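Local coordinates for malonyl coenzyme A-acyl carrier protein transacylase (Helicobacter pylori, PDB 2H1Y), which probably transfers the malonyl group from malonyl-CoA to holo acyl carrier protein, giving malonyl-ACP for fatty acid synthesis and releasing CoA, at residues A75-S80 with K121-T126; S109-S114 with D231-E236; K227-K232 with H247-A252; I238-N243 with S257-Q262. All coordinates share one frame; numbering follows the deposited sequence.

All four contacts belong to the acyl transferase domain, on and around its mixed sheet. Along the chain, contacts 1 and 2 interleave: helix 105-116, used by contact 2, lies in sequence between the two helices of contact 1, and their centres are about 14 Å apart. Contact 2 hands over to contact 3 through the shared residues Asp231 and Lys232, with centres about 9 Å apart. Contacts 3 and 4 also interleave, both using helix 249-259 near its two ends, with centres about 15 Å apart. The series thus runs from buried helix packing at contact 1 to contact 4, beside the GHSLG turn, where members of this family carry their nucleophilic serine.

Contact 1 (A75-S80 with K121-T126); sequences AIYLVS and KALKLT
The Tyr77 ring meets two neighbouring residues of the facing helix, one over a face and one at an edge. Ala122 lies over the face, with its CB 3.3 Å from Tyr77 CZ, while Leu123 comes in at the edge: its CD2 is in the ring plane, 3.7 Å from Tyr77 CD2. The ring gets there because Tyr77 CG stands opposite the backbone N (chi1 169°), which carries the side chain across the interface. Alanine suits the place under the ring, since a single methyl lets the phenol end come close to the backbone of helix 119-137. Leu123 starts off along the flank of its helix; with CG turned away from its carbonyl carbon (chi1 -67°), its branch end swings back and crosses the tyrosine at about a right angle. The two segments are turns of long helices, 69-90 and 119-137, that pack nearly antiparallel; the axes of these short segments make 154° and approach to 9.7 Å. Helix 105-116 closes the neighbouring side: the phenolic OH of Tyr77 is hydrogen-bonded to Ser112 there, so the buried polar end is satisfied. Leu123 CD2 serves two residues, since it also reaches Leu78 CG at 4.3 Å. Thr126 turns its methyl CG2 toward Tyr77 CB, 4.3 Å away, and keeps its hydroxyl OG1 against its own helix, near the carbonyl oxygens of Ala122 and Leu123.

Contact 2 (S109-S114 with D231-E236); sequences SAVSLS and DKFHFE
Phe235 lays its ring over the backbone of Ser114, whose CA sits 3.8 Å from the ring centroid and 26° off the normal, a CH-pi contact. This joins the last turns of helix 105-116 to the loop that leads into strand 236-238. The helix follows strand 99-102 of the mixed sheet, and strand 236-238 runs parallel beside that strand, so the loop crosses the end of the helix just before its chain enters the alpha/beta core. Phe235 CG sits between its own backbone N and carbonyl carbon (chi1 50°), which folds the ring back over the serine; Leu17, Tyr84 and Ala100 also pack against this buried phenylalanine. The helix widens to a pi-type turn at 112-114, and here the carbonyl oxygen of Ser114 is gripped twice by one residue. His234 donates to Ser114 O from its backbone N at 2.7 Å and from ND1 at 2.6 Å. The two donors approach from opposite faces of the carbonyl plane; the ND1 bond, nearly straight at 166° with the oxygen almost within the imidazole plane, should hold the ring's rotation, while the backbone bond holds the main chain. Histidine suits this exposed position because one residue can offer both a main-chain and a ring N-H. Phe233 adds an apolar touch, its CE2 lying 4.3 Å from Val111 CG1. Ser114 OG donates to Phe235 O on a lone pair in the carbonyl plane, though the 2.5 Å between them is doubtfully short at this resolution. The same OG lies 3.5 Å above one face of the Phe235 ring, toward the rim.

Contact 3 (K227-K232 with H247-A252); sequences KSLKDK and HNKAKA
The carboxylate of Asp231 and the amide of Asn248 stand side by side and point the same way, but their planes are 86° apart, close to perpendicular. What touches is OD1 of Asp231, 3.6 Å from the aliphatic Asn248 CB. A third flat group, the peptide carbonyl of Leu229, is approached within its plane: Lys249 NZ donates to Leu229 O at 2.8 Å, with a C=O...N angle of 152°. Lysine can reach so far because its chain is stretched out, CG trans to its own N (chi1 176°) and every later torsion extended. The long methylene run is used as well as the tip, for Lys249 CD rests 3.9 Å from Leu229 CB. The contact joins two helix ends: Leu229 is the first residue to leave helix 218-228, and Asn248 is the N-cap residue of helix 249-259. Because Lys249 NZ also bonds the Glu226 carbonyl, one ammonium ties down two oxygens at the C-terminal end of the first helix, where a positive charge is probably welcome. Asp231 plays the converse part at the start of the second: its OD1 accepts a weak hydrogen bond, 3.4 Å long, from Lys249 N, and its negative charge lies where the helix dipole would be expected to favour it. A water donates to the same OD1 and also to His247 O, bridging the rim of the contact. Deeper in, Leu229 CD1 packs on Ala252 CB at 4.0 Å, the small alanine leaving room for the leucine branch, and Phe233 closes on the same alanine.

Contact 4 (I238-N243 with S257-Q262); sequences ISNATN and SLQLTQ
Next to the GHSLG turn, which in this family carries the nucleophilic serine on a nucleophile elbow, the loop after strand 236-238 packs on the C-terminal part of helix 249-259. Ala241 carries the contact: its CB lies 3.8 Å from Leu258 CD1 and 3.9 Å from Gln259 CA, with Gln262 CB a little farther on. A methyl suits the spot because it must fit against the backbone near a type I turn, Gln259 to Gln262. Beside it the side chains of Asn240 and Gln259 run alongside each other and point the same way, their amide planes only 11° apart and Asn240 CB 4.1 Å from Gln259 CG. Gln259 sends CG out beside its carbonyl carbon (chi1 -164°) and then bends at chi2, which brings its buried amide toward the elbow. There NE2 donates to the carbonyl of Ser104 and to Glu107, while OE1 is held by Arg129, so both ends are satisfied and the amide's rotation is fixed. The Gln259 carbonyl accepts from His210 ND1, as in relatives, where a histidine held by a main-chain carbonyl assists the serine; His210 is probably its counterpart. Glu107 also takes the backbone N-H of Asn240, tying the loop to the start of helix 105-116, just after the elbow. The loop braces its own bend through an ST motif, in which Thr242 N donates to Ser239 OG at 3.0 Å and 159°.

Contact 1 (A75-S80 with K121-T126)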
loop_
_atom_site.group_PDB
_atom_site.type_symbol
_atom_site.label_atom_id
_atom_site.label_comp_id
_atom_site.label_asym_id
_atom_site.label_seq_id
_atom_site.Cartn_x
_atom_site.Cartn_y
_atom_site.Cartn_z
ATOM N N ALA A 75 1.726 10.380 2.794
ATOM C CA ALA A 75 2.022 10.997 1.495
ATOM C C ALA A 75 1.468 10.124 0.373
ATOM O O ALA A 75 0.820 10.618 -0.569
ATOM C CB ALA A 75 3.509 11.186 1.323
ATOM N N ILE A 76 1.721 8.816 0.479
ATOM C CA ILE A 76 1.195 7.861 -0.492
ATOM C C ILE A 76 -0.333 7.958 -0.454
ATOM O O ILE A 76 -0.977 8.119 -1.496
ATOM C CB ILE A 76 1.720 6.433 -0.232
ATOM C CG1 ILE A 76 3.240 6.407 -0.362
ATOM C CG2 ILE A 76 1.088 5.439 -1.191
ATOM C CD1 ILE A 76 3.897 5.143 0.117
ATOM N N TYR A 77 -0.924 7.923 0.744
ATOM C CA TYR A 77 -2.385 8.085 0.800
ATOM C C TYR A 77 -2.827 9.343 0.049
ATOM O O TYR A 77 -3.818 9.320 -0.692
ATOM C CB TYR A 77 -2.930 8.096 2.230
ATOM C CG TYR A 77 -4.403 8.528 2.318
ATOM C CD1 TYR A 77 -5.442 7.692 1.867
ATOM C CD2 TYR A 77 -4.747 9.782 2.831
ATOM C CE1 TYR A 77 -6.775 8.099 1.937
ATOM C CE2 TYR A 77 -6.066 10.195 2.911
ATOM C CZ TYR A 77 -7.075 9.362 2.463
ATOM O OH TYR A 77 -8.382 9.803 2.577
ATOM N N LEU A 78 -2.083 10.428 0.236
ATOM C CA LEU A 78 -2.463 11.715 -0.332
ATOM C C LEU A 78 -2.609 11.661 -1.846
ATOM O O LEU A 78 -3.644 12.031 -2.400
ATOM C CB LEU A 78 -1.424 12.749 0.036
ATOM C CG LEU A 78 -1.840 14.171 0.351
ATOM C CD1 LEU A 78 -0.571 15.004 0.270
ATOM C CD2 LEU A 78 -2.968 14.705 -0.579
ATOM N N VAL A 79 -1.572 11.197 -2.523
ATOM C CA VAL A 79 -1.624 11.105 -3.972
ATOM C C VAL A 79 -2.706 10.088 -4.432
ATOM O O VAL A 79 -3.495 10.381 -5.351
ATOM C CB VAL A 79 -0.225 10.842 -4.551
ATOM C CG1 VAL A 79 -0.262 10.715 -6.080
ATOM C CG2 VAL A 79 0.765 11.949 -4.079
ATOM N N SER A 80 -2.784 8.926 -3.786
ATOM C CA SER A 80 -3.881 7.989 -4.084
ATOM C C SER A 80 -5.257 8.667 -4.009
ATOM O O SER A 80 -6.076 8.518 -4.921
ATOM C CB SER A 80 -3.846 6.788 -3.156
ATOM O OG SER A 80 -2.742 5.963 -3.454
ATOM N N LYS A 121 -9.202 12.428 8.538
ATOM C CA LYS A 121 -9.112 11.274 9.429
ATOM C C LYS A 121 -8.165 10.191 8.909
ATOM O O LYS A 121 -7.459 9.543 9.697
ATOM C CB LYS A 121 -10.490 10.691 9.715
ATOM C CG LYS A 121 -11.247 11.413 10.815
ATOM C CD LYS A 121 -12.329 10.507 11.415
ATOM C CE LYS A 121 -13.233 11.265 12.378
ATOM N NZ LYS A 121 -14.211 12.052 11.604
ATOM N N ALA A 122 -8.133 9.992 7.597
ATOM C CA ALA A 122 -7.262 8.960 7.029
ATOM C C ALA A 122 -5.790 9.362 7.085
ATOM O O ALA A 122 -4.928 8.535 7.404
ATOM C CB ALA A 122 -7.680 8.622 5.623
ATOM N N LEU A 123 -5.512 10.636 6.798
ATOM C CA LEU A 123 -4.167 11.183 6.937
ATOM C C LEU A 123 -3.664 10.978 8.358
ATOM O O LEU A 123 -2.512 10.556 8.565
ATOM C CB LEU A 123 -4.130 12.678 6.589
ATOM C CG LEU A 123 -4.396 13.106 5.140
ATOM C CD1 LEU A 123 -4.830 14.558 5.072
ATOM C CD2 LEU A 123 -3.183 12.872 4.236
ATOM N N LYS A 124 -4.532 11.272 9.330
ATOM C CA LYS A 124 -4.167 11.178 10.742
ATOM C C LYS A 124 -3.953 9.729 11.149
ATOM O O LYS A 124 -2.974 9.402 11.840
ATOM C CB LYS A 124 -5.199 11.867 11.634
ATOM C CG LYS A 124 -4.945 13.371 11.835
ATOM C CD LYS A 124 -6.050 14.016 12.699
ATOM C CE LYS A 124 -5.524 15.231 13.502
ATOM N NZ LYS A 124 -6.607 15.904 14.328
ATOM N N LEU A 125 -4.842 8.851 10.696
ATOM C CA LEU A 125 -4.642 7.427 10.937
ATOM C C LEU A 125 -3.341 6.907 10.287
ATOM O O LEU A 125 -2.562 6.210 10.948
ATOM C CB LEU A 125 -5.849 6.611 10.478
ATOM C CG LEU A 125 -5.731 5.091 10.673
ATOM C CD1 LEU A 125 -5.995 4.693 12.109
ATOM C CD2 LEU A 125 -6.682 4.368 9.757
ATOM N N THR A 126 -3.106 7.258 9.013
ATOM C CA THR A 126 -1.908 6.784 8.307
ATOM C C THR A 126 -0.613 7.294 8.953
ATOM O O THR A 126 0.322 6.520 9.159
ATOM C CB THR A 126 -1.932 7.085 6.772
ATOM O OG1 THR A 126 -2.186 8.476 6.546
ATOM C CG2 THR A 126 -3.001 6.240 6.060
#

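Contact 2 (S109-S114 with D231-E236)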
loop_
_atom_site.group_PDB
_atom_site.type_symbol
_atom_site.label_atom_id
_atom_site.label_comp_id
_atom_site.label_asym_id
_atom_site.label_seq_id
_atom_site.Cartn_x
_atom_site.Cartn_y
_atom_site.Cartn_z
ATOM N N SER A 109 -5.814 3.095 2.401
ATOM C CA SER A 109 -6.256 3.923 1.275
ATOM C C SER A 109 -7.535 3.415 0.679
ATOM O O SER A 109 -8.476 4.188 0.517
ATOM C CB SER A 109 -5.222 3.983 0.159
ATOM O OG SER A 109 -4.103 4.742 0.552
ATOM N N ALA A 110 -7.557 2.123 0.342
ATOM C CA ALA A 110 -8.699 1.498 -0.328
ATOM C C ALA A 110 -9.980 1.581 0.534
ATOM O O ALA A 110 -11.023 2.065 0.065
ATOM C CB ALA A 110 -8.376 0.088 -0.690
ATOM N N VAL A 111 -9.876 1.155 1.800
ATOM C CA VAL A 111 -10.936 1.354 2.801
ATOM C C VAL A 111 -11.450 2.808 2.854
ATOM O O VAL A 111 -12.655 3.046 2.812
ATOM C CB VAL A 111 -10.454 0.918 4.214
ATOM C CG1 VAL A 111 -11.415 1.413 5.312
ATOM C CG2 VAL A 111 -10.283 -0.596 4.279
ATOM N N SER A 112 -10.534 3.770 2.922
ATOM C CA SER A 112 -10.908 5.174 2.969
ATOM C C SER A 112 -11.744 5.583 1.775
ATOM O O SER A 112 -12.828 6.145 1.915
ATOM C CB SER A 112 -9.668 6.052 3.069
ATOM O OG SER A 112 -9.991 7.415 2.841
ATOM N N LEU A 113 -11.237 5.295 0.589
ATOM C CA LEU A 113 -11.887 5.741 -0.630
ATOM C C LEU A 113 -13.191 5.012 -0.878
ATOM O O LEU A 113 -14.058 5.520 -1.569
ATOM C CB LEU A 113 -10.920 5.652 -1.814
ATOM C CG LEU A 113 -9.989 6.858 -1.633
ATOM C CD1 LEU A 113 -8.642 6.625 -2.227
ATOM C CD2 LEU A 113 -10.613 8.146 -2.177
ATOM N N SER A 114 -13.345 3.843 -0.270
ATOM C CA SER A 114 -14.629 3.159 -0.260
ATOM C C SER A 114 -15.708 4.004 0.430
ATOM O O SER A 114 -16.890 3.918 0.079
ATOM C CB SER A 114 -14.508 1.801 0.408
ATOM O OG SER A 114 -15.478 0.936 -0.121
ATOM N N ASP A 231 -19.250 3.497 8.822
ATOM C CA ASP A 231 -19.705 2.261 8.209
ATOM C C ASP A 231 -20.318 2.569 6.852
ATOM O O ASP A 231 -21.537 2.590 6.683
ATOM C CB ASP A 231 -20.715 1.566 9.104
ATOM C CG ASP A 231 -20.926 0.126 8.723
ATOM O OD1 ASP A 231 -20.271 -0.371 7.775
ATOM O OD2 ASP A 231 -21.759 -0.519 9.387
ATOM N N LYS A 232 -19.457 2.836 5.889
ATOM C CA LYS A 232 -19.905 3.218 4.570
ATOM C C LYS A 232 -18.852 2.742 3.590
ATOM O O LYS A 232 -17.689 3.110 3.693
ATOM C CB LYS A 232 -20.125 4.730 4.488
ATOM C CG LYS A 232 -20.704 5.187 3.162
ATOM C CD LYS A 232 -21.517 6.476 3.270
ATOM C CE LYS A 232 -23.016 6.166 3.450
ATOM N NZ LYS A 232 -23.494 5.121 2.475
ATOM N N PHE A 233 -19.285 1.890 2.666
ATOM C CA PHE A 233 -18.419 1.258 1.691
ATOM C C PHE A 233 -19.124 1.176 0.343
ATOM O O PHE A 233 -20.059 0.402 0.181
ATOM C CB PHE A 233 -18.093 -0.158 2.139
ATOM C CG PHE A 233 -17.208 -0.232 3.337
ATOM C CD1 PHE A 233 -17.724 -0.037 4.615
ATOM C CD2 PHE A 233 -15.863 -0.539 3.192
ATOM C CE1 PHE A 233 -16.908 -0.122 5.729
ATOM C CE2 PHE A 233 -15.031 -0.623 4.289
ATOM C CZ PHE A 233 -15.557 -0.420 5.571
ATOM N N HIS A 234 -18.661 1.947 -0.628
ATOM C CA HIS A 234 -19.204 1.895 -1.990
ATOM C C HIS A 234 -18.757 0.667 -2.771
ATOM O O HIS A 234 -19.408 0.278 -3.730
ATOM C CB HIS A 234 -18.836 3.174 -2.746
ATOM C CG HIS A 234 -19.450 4.396 -2.142
ATOM N ND1 HIS A 234 -18.941 4.999 -1.009
ATOM C CD2 HIS A 234 -20.569 5.086 -2.469
ATOM C CE1 HIS A 234 -19.703 6.030 -0.687
ATOM N NE2 HIS A 234 -20.693 6.110 -1.560
ATOM N N PHE A 235 -17.651 0.066 -2.350
ATOM C CA PHE A 235 -17.100 -1.118 -2.996
ATOM C C PHE A 235 -16.324 -1.949 -1.977
ATOM O O PHE A 235 -15.845 -1.426 -0.967
ATOM C CB PHE A 235 -16.201 -0.729 -4.186
ATOM C CG PHE A 235 -15.159 0.340 -3.865
ATOM C CD1 PHE A 235 -13.978 0.012 -3.197
ATOM C CD2 PHE A 235 -15.363 1.660 -4.246
ATOM C CE1 PHE A 235 -13.029 0.984 -2.897
ATOM C CE2 PHE A 235 -14.420 2.639 -3.968
ATOM C CZ PHE A 235 -13.235 2.300 -3.294
ATOM N N GLU A 236 -16.210 -3.245 -2.243
ATOM C CA GLU A 236 -15.533 -4.167 -1.340
ATOM C C GLU A 236 -14.024 -4.056 -1.451
ATOM O O GLU A 236 -13.502 -3.662 -2.476
ATOM C CB GLU A 236 -15.979 -5.602 -1.637
ATOM C CG GLU A 236 -15.467 -6.229 -2.950
ATOM C CD GLU A 236 -16.077 -7.602 -3.218
ATOM O OE1 GLU A 236 -15.528 -8.349 -4.048
ATOM O OE2 GLU A 236 -17.114 -7.950 -2.598
#

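Contact 3 (K227-K232 with H247-A252)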
loop_
_atom_site.group_PDB
_atom_site.type_symbol
_atom_site.label_atom_id
_atom_site.label_comp_id
_atom_site.label_asym_id
_atom_site.label_seq_id
_atom_site.Cartn_x
_atom_site.Cartn_y
_atom_site.Cartn_z
ATOM N N LYS A 227 -12.501 4.331 16.464
ATOM C CA LYS A 227 -12.822 5.736 16.628
ATOM C C LYS A 227 -12.916 6.468 15.282
ATOM O O LYS A 227 -13.604 7.476 15.184
ATOM C CB LYS A 227 -11.769 6.360 17.543
ATOM C CG LYS A 227 -11.957 7.790 17.959
ATOM C CD LYS A 227 -10.592 8.340 18.402
ATOM C CE LYS A 227 -10.625 9.843 18.651
ATOM N NZ LYS A 227 -9.373 10.480 18.147
ATOM N N SER A 228 -12.254 5.957 14.246
ATOM C CA SER A 228 -12.130 6.697 12.979
ATOM C C SER A 228 -12.994 6.228 11.811
ATOM O O SER A 228 -13.356 7.033 10.945
ATOM C CB SER A 228 -10.665 6.740 12.530
ATOM O OG SER A 228 -9.914 7.629 13.341
ATOM N N LEU A 229 -13.300 4.931 11.774
ATOM C CA LEU A 229 -14.090 4.359 10.686
ATOM C C LEU A 229 -15.585 4.648 10.781
ATOM O O LEU A 229 -16.209 4.478 11.836
ATOM C CB LEU A 229 -13.878 2.848 10.596
ATOM C CG LEU A 229 -12.464 2.316 10.372
ATOM C CD1 LEU A 229 -12.431 0.839 10.686
ATOM C CD2 LEU A 229 -12.001 2.584 8.949
ATOM N N LYS A 230 -16.146 5.085 9.658
ATOM C CA LYS A 230 -17.572 5.120 9.490
ATOM C C LYS A 230 -17.954 3.766 8.916
ATOM O O LYS A 230 -17.087 2.970 8.561
ATOM C CB LYS A 230 -17.958 6.215 8.515
ATOM C CG LYS A 230 -18.986 7.173 9.070
ATOM C CD LYS A 230 -18.367 8.543 9.441
ATOM C CE LYS A 230 -18.469 9.565 8.281
ATOM N NZ LYS A 230 -17.694 9.175 7.050
ATOM N N ASP A 231 -19.250 3.497 8.822
ATOM C CA ASP A 231 -19.705 2.261 8.209
ATOM C C ASP A 231 -20.318 2.569 6.852
ATOM O O ASP A 231 -21.537 2.590 6.683
ATOM C CB ASP A 231 -20.715 1.566 9.104
ATOM C CG ASP A 231 -20.926 0.126 8.723
ATOM O OD1 ASP A 231 -20.271 -0.371 7.775
ATOM O OD2 ASP A 231 -21.759 -0.519 9.387
ATOM N N LYS A 232 -19.457 2.836 5.889
ATOM C CA LYS A 232 -19.905 3.218 4.570
ATOM C C LYS A 232 -18.852 2.742 3.590
ATOM O O LYS A 232 -17.689 3.110 3.693
ATOM C CB LYS A 232 -20.125 4.730 4.488
ATOM C CG LYS A 232 -20.704 5.187 3.162
ATOM C CD LYS A 232 -21.517 6.476 3.270
ATOM C CE LYS A 232 -23.016 6.166 3.450
ATOM N NZ LYS A 232 -23.494 5.121 2.475
ATOM N N HIS A 247 -16.561 -5.390 3.515
ATOM C CA HIS A 247 -17.307 -4.174 3.177
ATOM C C HIS A 247 -18.049 -3.561 4.371
ATOM O O HIS A 247 -19.107 -2.931 4.181
ATOM C CB HIS A 247 -18.313 -4.501 2.072
ATOM C CG HIS A 247 -19.131 -5.714 2.370
ATOM N ND1 HIS A 247 -18.579 -6.980 2.448
ATOM C CD2 HIS A 247 -20.446 -5.856 2.664
ATOM C CE1 HIS A 247 -19.524 -7.852 2.751
ATOM N NE2 HIS A 247 -20.664 -7.195 2.890
ATOM N N ASN A 248 -17.524 -3.764 5.585
ATOM C CA ASN A 248 -18.047 -3.071 6.785
ATOM C C ASN A 248 -17.007 -2.699 7.842
ATOM O O ASN A 248 -15.839 -3.115 7.760
ATOM C CB ASN A 248 -19.250 -3.804 7.417
ATOM C CG ASN A 248 -18.936 -5.221 7.802
ATOM O OD1 ASN A 248 -19.507 -6.135 7.241
ATOM N ND2 ASN A 248 -18.018 -5.418 8.747
ATOM N N LYS A 249 -17.453 -1.936 8.840
ATOM C CA LYS A 249 -16.575 -1.393 9.874
ATOM C C LYS A 249 -15.958 -2.467 10.746
ATOM O O LYS A 249 -14.747 -2.451 11.001
ATOM C CB LYS A 249 -17.323 -0.391 10.747
ATOM C CG LYS A 249 -16.503 0.129 11.902
ATOM C CD LYS A 249 -16.995 1.470 12.392
ATOM C CE LYS A 249 -16.242 1.828 13.675
ATOM N NZ LYS A 249 -16.628 3.160 14.229
ATOM N N ALA A 250 -16.784 -3.403 11.197
ATOM C CA ALA A 250 -16.326 -4.443 12.108
ATOM C C ALA A 250 -15.186 -5.227 11.473
ATOM O O ALA A 250 -14.142 -5.454 12.084
ATOM C CB ALA A 250 -17.482 -5.361 12.479
ATOM N N LYS A 251 -15.393 -5.623 10.232
ATOM C CA LYS A 251 -14.413 -6.371 9.479
ATOM C C LYS A 251 -13.152 -5.546 9.173
ATOM O O LYS A 251 -12.033 -5.991 9.442
ATOM C CB LYS A 251 -15.067 -6.927 8.215
ATOM C CG LYS A 251 -15.777 -8.262 8.442
ATOM C CD LYS A 251 -14.733 -9.367 8.548
ATOM C CE LYS A 251 -15.319 -10.697 8.946
ATOM N NZ LYS A 251 -14.178 -11.598 9.265
ATOM N N ALA A 252 -13.329 -4.340 8.646
ATOM C CA ALA A 252 -12.195 -3.431 8.482
ATOM C C ALA A 252 -11.351 -3.300 9.761
ATOM O O ALA A 252 -10.128 -3.472 9.700
ATOM C CB ALA A 252 -12.656 -2.063 7.989
HETATM O O HOH W 1 -21.375 -1.412 4.901
#

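Contact 4 (I238-N243 with S257-Q262)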
loop_
_atom_site.group_PDB
_atom_site.type_symbol
_atom_site.label_atom_id
_atom_site.label_comp_id
_atom_site.label_asym_id
_atom_site.label_seq_id
_atom_site.Cartn_x
_atom_site.Cartn_y
_atom_site.Cartn_z
ATOM N N ILE A 238 -10.188 -6.187 -0.719
ATOM C CA ILE A 238 -9.580 -7.491 -0.511
ATOM C C ILE A 238 -8.481 -7.408 0.551
ATOM O O ILE A 238 -7.560 -6.595 0.448
ATOM C CB ILE A 238 -9.011 -8.064 -1.831
ATOM C CG1 ILE A 238 -9.948 -7.773 -3.007
ATOM C CG2 ILE A 238 -8.750 -9.549 -1.712
ATOM C CD1 ILE A 238 -11.301 -8.487 -2.969
ATOM N N SER A 239 -8.586 -8.245 1.578
ATOM C CA SER A 239 -7.650 -8.204 2.690
ATOM C C SER A 239 -6.281 -8.802 2.321
ATOM O O SER A 239 -6.200 -9.952 1.892
ATOM C CB SER A 239 -8.260 -8.938 3.890
ATOM O OG SER A 239 -7.264 -9.358 4.823
ATOM N N ASN A 240 -5.210 -8.035 2.501
ATOM C CA ASN A 240 -3.866 -8.608 2.405
ATOM C C ASN A 240 -3.685 -9.746 3.403
ATOM O O ASN A 240 -2.888 -10.661 3.166
ATOM C CB ASN A 240 -2.772 -7.570 2.667
ATOM C CG ASN A 240 -2.673 -6.493 1.577
ATOM O OD1 ASN A 240 -3.212 -6.620 0.478
ATOM N ND2 ASN A 240 -1.954 -5.434 1.891
ATOM N N ALA A 241 -4.427 -9.698 4.509
ATOM C CA ALA A 241 -4.245 -10.687 5.576
ATOM C C ALA A 241 -4.882 -12.071 5.288
ATOM O O ALA A 241 -4.227 -13.106 5.487
ATOM C CB ALA A 241 -4.699 -10.126 6.906
ATOM N N THR A 242 -6.123 -12.081 4.782
ATOM C CA THR A 242 -6.878 -13.322 4.543
ATOM C C THR A 242 -7.256 -13.580 3.074
ATOM O O THR A 242 -7.823 -14.610 2.740
ATOM C CB THR A 242 -8.208 -13.385 5.395
ATOM O OG1 THR A 242 -9.162 -12.432 4.894
ATOM C CG2 THR A 242 -7.959 -13.145 6.871
ATOM N N ASN A 243 -6.988 -12.639 2.191
ATOM C CA ASN A 243 -7.402 -12.795 0.804
ATOM C C ASN A 243 -8.909 -13.038 0.668
ATOM O O ASN A 243 -9.358 -13.754 -0.223
ATOM C CB ASN A 243 -6.570 -13.881 0.090
ATOM C CG ASN A 243 -6.935 -14.032 -1.390
ATOM O OD1 ASN A 243 -6.783 -15.102 -1.967
ATOM N ND2 ASN A 243 -7.442 -12.970 -1.991
ATOM N N SER A 257 -6.238 -4.469 11.359
ATOM C CA SER A 257 -5.447 -4.739 12.578
ATOM C C SER A 257 -4.510 -5.879 12.286
ATOM O O SER A 257 -3.298 -5.778 12.435
ATOM C CB SER A 257 -6.320 -5.228 13.745
ATOM O OG SER A 257 -7.180 -4.243 14.281
ATOM N N LEU A 258 -5.123 -6.976 11.877
ATOM C CA LEU A 258 -4.462 -8.239 11.688
ATOM C C LEU A 258 -3.390 -8.168 10.586
ATOM O O LEU A 258 -2.338 -8.830 10.672
ATOM C CB LEU A 258 -5.539 -9.281 11.360
ATOM C CG LEU A 258 -5.310 -10.754 11.685
ATOM C CD1 LEU A 258 -5.195 -11.596 10.395
ATOM C CD2 LEU A 258 -4.135 -10.983 12.664
ATOM N N GLN A 259 -3.668 -7.356 9.570
ATOM C CA GLN A 259 -2.744 -7.104 8.479
ATOM C C GLN A 259 -1.317 -6.897 8.989
ATOM O O GLN A 259 -0.389 -7.569 8.525
ATOM C CB GLN A 259 -3.213 -5.876 7.693
ATOM C CG GLN A 259 -2.564 -5.726 6.335
ATOM C CD GLN A 259 -2.258 -4.294 6.022
ATOM O OE1 GLN A 259 -1.609 -3.593 6.810
ATOM N NE2 GLN A 259 -2.735 -3.833 4.879
ATOM N N LEU A 260 -1.179 -5.998 9.975
ATOM C CA LEU A 260 0.106 -5.544 10.547
ATOM C C LEU A 260 1.051 -6.643 11.000
ATOM O O LEU A 260 2.251 -6.453 10.979
ATOM C CB LEU A 260 -0.137 -4.602 11.723
ATOM C CG LEU A 260 -1.008 -3.380 11.428
ATOM C CD1 LEU A 260 -1.497 -2.761 12.717
ATOM C CD2 LEU A 260 -0.261 -2.352 10.574
ATOM N N THR A 261 0.508 -7.774 11.432
ATOM C CA THR A 261 1.346 -8.875 11.915
ATOM C C THR A 261 1.326 -10.080 10.985
ATOM O O THR A 261 2.003 -11.066 11.239
ATOM C CB THR A 261 1.032 -9.266 13.410
ATOM O OG1 THR A 261 -0.290 -9.806 13.529
ATOM C CG2 THR A 261 1.113 -8.042 14.288
ATOM N N GLN A 262 0.578 -9.981 9.890
ATOM C CA GLN A 262 0.487 -11.074 8.906
ATOM C C GLN A 262 1.096 -10.713 7.554
ATOM O O GLN A 262 0.946 -9.579 7.092
ATOM C CB GLN A 262 -0.976 -11.491 8.670
ATOM C CG GLN A 262 -1.703 -12.095 9.867
ATOM C CD GLN A 262 -0.832 -13.032 10.662
ATOM O OE1 GLN A 262 -0.439 -12.714 11.791
ATOM N NE2 GLN A 262 -0.492 -14.176 10.077
#